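Local atomic coordinates of phenazine-1-carboxylate N-methyltransferase (Pseudomonas aeruginosa, PDB entry 2IP2), a protein that catalyses S-adenosyl-L-methionine-dependent N-methylation of phenazine-1-carboxylate to 5-methylphenazine-1-carboxylate, a step in making the virulence pigment pyocyanin, and forms a homodimer. Residues 172-177 / 237-242. Numbering follows the deposited sequence.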
ATOM      1  N   VAL A 172       7.101  38.391   3.034  1.00 25.04           N
ATOM      2  CA  VAL A 172       7.019  38.297   1.552  1.00 25.80           C
ATOM      3  C   VAL A 172       6.978  36.820   1.205  1.00 28.07           C
ATOM      4  O   VAL A 172       7.905  36.072   1.543  1.00 28.15           O
ATOM      5  CB  VAL A 172       8.215  39.035   0.829  1.00 27.18           C
ATOM      6  CG1 VAL A 172       8.181  38.872  -0.708  1.00 27.15           C
ATOM      7  CG2 VAL A 172       8.262  40.517   1.191  1.00 27.47           C
ATOM      8  N   ASP A 173       5.887  36.402   0.578  1.00 27.98           N
ATOM      9  CA  ASP A 173       5.664  35.026   0.183  1.00 30.24           C
ATOM     10  C   ASP A 173       6.191  34.904  -1.254  1.00 32.34           C
ATOM     11  O   ASP A 173       5.497  35.268  -2.196  1.00 32.58           O
ATOM     12  CB  ASP A 173       4.151  34.693   0.307  1.00 30.96           C
ATOM     13  CG  ASP A 173       3.823  33.204   0.087  1.00 33.69           C
ATOM     14  OD1 ASP A 173       4.723  32.471  -0.361  1.00 38.62           O
ATOM     15  OD2 ASP A 173       2.629  32.779   0.319  1.00 36.14           O
ATOM     16  N   VAL A 174       7.441  34.440  -1.418  1.00 32.01           N
ATOM     17  CA  VAL A 174       8.014  34.379  -2.754  1.00 35.52           C
ATOM     18  C   VAL A 174       7.597  33.047  -3.467  1.00 36.55           C
ATOM     19  O   VAL A 174       7.836  31.946  -2.965  1.00 38.52           O
ATOM     20  CB  VAL A 174       9.580  34.791  -2.792  1.00 35.93           C
ATOM     21  CG1 VAL A 174      10.081  35.423  -1.482  1.00 36.99           C
ATOM     22  CG2 VAL A 174      10.460  33.698  -3.199  1.00 37.71           C
ATOM     23  N   GLY A 175       6.953  33.139  -4.616  1.00 37.42           N
ATOM     24  CA  GLY A 175       6.437  31.963  -5.303  1.00 37.67           C
ATOM     25  C   GLY A 175       5.192  31.437  -4.641  1.00 38.85           C
ATOM     26  O   GLY A 175       5.028  30.229  -4.456  1.00 38.68           O
ATOM     27  N   GLY A 176       4.296  32.335  -4.268  1.00 38.27           N
ATOM     28  CA  GLY A 176       3.191  31.937  -3.394  1.00 36.95           C
ATOM     29  C   GLY A 176       2.071  31.080  -3.970  1.00 36.39           C
ATOM     30  O   GLY A 176       1.241  30.528  -3.179  1.00 35.80           O
ATOM     31  N   GLY A 177       1.997  30.992  -5.314  1.00 35.74           N
ATOM     32  CA  GLY A 177       0.998  30.112  -5.962  1.00 34.09           C
ATOM     33  C   GLY A 177      -0.441  30.560  -5.698  1.00 33.76           C
ATOM     34  O   GLY A 177      -0.777  31.717  -5.955  1.00 32.23           O
ATOM     35  N   TYR A 237      11.023  36.454   4.849  1.00 26.25           N
ATOM     36  CA  TYR A 237      10.943  36.027   3.423  1.00 26.45           C
ATOM     37  C   TYR A 237      10.727  34.515   3.413  1.00 26.82           C
ATOM     38  O   TYR A 237      11.618  33.758   3.774  1.00 27.36           O
ATOM     39  CB  TYR A 237      12.227  36.367   2.660  1.00 27.04           C
ATOM     40  CG  TYR A 237      12.226  37.863   2.353  1.00 25.99           C
ATOM     41  CD1 TYR A 237      12.427  38.804   3.379  1.00 28.78           C
ATOM     42  CD2 TYR A 237      11.988  38.317   1.048  1.00 23.82           C
ATOM     43  CE1 TYR A 237      12.372  40.185   3.075  1.00 28.34           C
ATOM     44  CE2 TYR A 237      11.948  39.682   0.752  1.00 27.02           C
ATOM     45  CZ  TYR A 237      12.139  40.601   1.777  1.00 26.85           C
ATOM     46  OH  TYR A 237      12.058  41.966   1.481  1.00 29.64           O
ATOM     47  N   LEU A 238       9.539  34.119   2.973  1.00 27.07           N
ATOM     48  CA  LEU A 238       9.108  32.700   2.982  1.00 25.92           C
ATOM     49  C   LEU A 238       9.384  32.156   1.607  1.00 26.34           C
ATOM     50  O   LEU A 238       8.908  32.724   0.606  1.00 26.27           O
ATOM     51  CB  LEU A 238       7.611  32.692   3.236  1.00 26.88           C
ATOM     52  CG  LEU A 238       7.173  33.335   4.543  1.00 25.91           C
ATOM     53  CD1 LEU A 238       5.702  33.756   4.402  1.00 28.08           C
ATOM     54  CD2 LEU A 238       7.517  32.490   5.764  1.00 27.68           C
ATOM     55  N   LEU A 239      10.153  31.059   1.551  1.00 26.12           N
ATOM     56  CA  LEU A 239      10.537  30.352   0.343  1.00 27.28           C
ATOM     57  C   LEU A 239       9.957  28.932   0.469  1.00 27.43           C
ATOM     58  O   LEU A 239      10.620  28.048   0.983  1.00 25.49           O
ATOM     59  CB  LEU A 239      12.100  30.279   0.235  1.00 25.17           C
ATOM     60  CG  LEU A 239      12.795  31.454  -0.477  1.00 31.56           C
ATOM     61  CD1 LEU A 239      12.320  32.816   0.053  1.00 33.16           C
ATOM     62  CD2 LEU A 239      14.351  31.339  -0.412  1.00 29.77           C
ATOM     63  N   SER A 240       8.688  28.763   0.073  1.00 29.66           N
ATOM     64  CA  SER A 240       7.964  27.514   0.340  1.00 31.00           C
ATOM     65  C   SER A 240       7.926  26.737  -0.942  1.00 32.76           C
ATOM     66  O   SER A 240       7.384  27.215  -1.960  1.00 31.77           O
ATOM     67  CB  SER A 240       6.543  27.807   0.840  1.00 31.36           C
ATOM     68  OG  SER A 240       5.724  26.634   0.938  1.00 34.34           O
ATOM     69  N   ARG A 241       8.515  25.550  -0.909  1.00 34.71           N
ATOM     70  CA  ARG A 241       8.526  24.677  -2.074  1.00 37.58           C
ATOM     71  C   ARG A 241       8.978  25.427  -3.327  1.00 38.83           C
ATOM     72  O   ARG A 241       8.372  25.281  -4.376  1.00 39.67           O
ATOM     73  CB  ARG A 241       7.125  24.085  -2.299  1.00 38.65           C
ATOM     74  CG  ARG A 241       6.661  23.225  -1.171  1.00 41.69           C
ATOM     75  CD  ARG A 241       5.564  22.246  -1.627  1.00 48.58           C
ATOM     76  NE  ARG A 241       4.214  22.640  -1.191  1.00 52.49           N
ATOM     77  CZ  ARG A 241       3.747  22.483   0.052  1.00 55.64           C
ATOM     78  NH1 ARG A 241       4.530  21.958   0.996  1.00 55.64           N
ATOM     79  NH2 ARG A 241       2.498  22.854   0.363  1.00 56.82           N
ATOM     80  N   ILE A 242      10.013  26.253  -3.193  1.00 38.66           N
ATOM     81  CA  ILE A 242      10.487  27.051  -4.305  1.00 39.80           C
ATOM     82  C   ILE A 242      11.941  26.694  -4.666  1.00 40.25           C
ATOM     83  O   ILE A 242      12.274  26.589  -5.819  1.00 41.02           O
ATOM     84  CB  ILE A 242      10.214  28.581  -4.095  0.50 39.21           C
ATOM     85  CG1 ILE A 242      10.027  29.296  -5.444  0.50 39.70           C
ATOM     86  CG2 ILE A 242      11.287  29.229  -3.237  0.50 38.09           C
ATOM     87  CD1 ILE A 242       8.653  29.060  -6.166  0.50 38.29           C
TER
HETATM   88  O   HOH W   1       6.894  30.792  -0.591  1.00 40.85           O
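Val172 and Tyr237 lie side by side on neighbouring parallel strands at the centre of the Rossmann-like sheet of a class I methyltransferase, where the first strand runs into the glycine-rich loop Gly175-Gly176-Gly177. The two strands illustrate how such a sheet is held together at its core and then parts at the C-terminal ends of its strands to make a cofactor pocket. Two backbone hydrogen bonds join the strands: Leu238 N donates to Val172 O (2.9 Å), and Val174 N donates to Leu238 O (3.0 Å), so Leu238 uses both its amide and its carbonyl. Beyond Val174 the strands diverge, and a water takes over. It accepts from Ser240 N (2.8 Å) and lies 2.8 Å from both Val174 O and Asp173 OD1, bridging the gap where direct pairing fails. The other carboxylate oxygen, Asp173 OD2, is hydrogen-bonded to Thr182 OG1 on helix 180-188.

Apolar contacts line the face turned to helix 248-261. The Tyr237 ring, its CG anti to the carbonyl carbon (chi1 -77°), lays one face against Val172 CB, a CH-pi contact 4.2 Å from the ring centroid, while its hydroxyl is hydrogen-bonded to Pro231 O and Gly234 N. Farther along, both methyls of Val174 meet Leu239 CD1.

At the pocket end, Ile242 reaches over to the backbone of Gly175. Gly177 N is hydrogen-bonded to OD2 of Asp198, which, like Arg241, is predicted to bind S-adenosyl-L-methionine. Gly175 adopts a positive phi of 75° within the type II turn from Asp173 to Gly176, and in the conformer given Ile242 CD1 rests 3.8 Å from Gly175 CA.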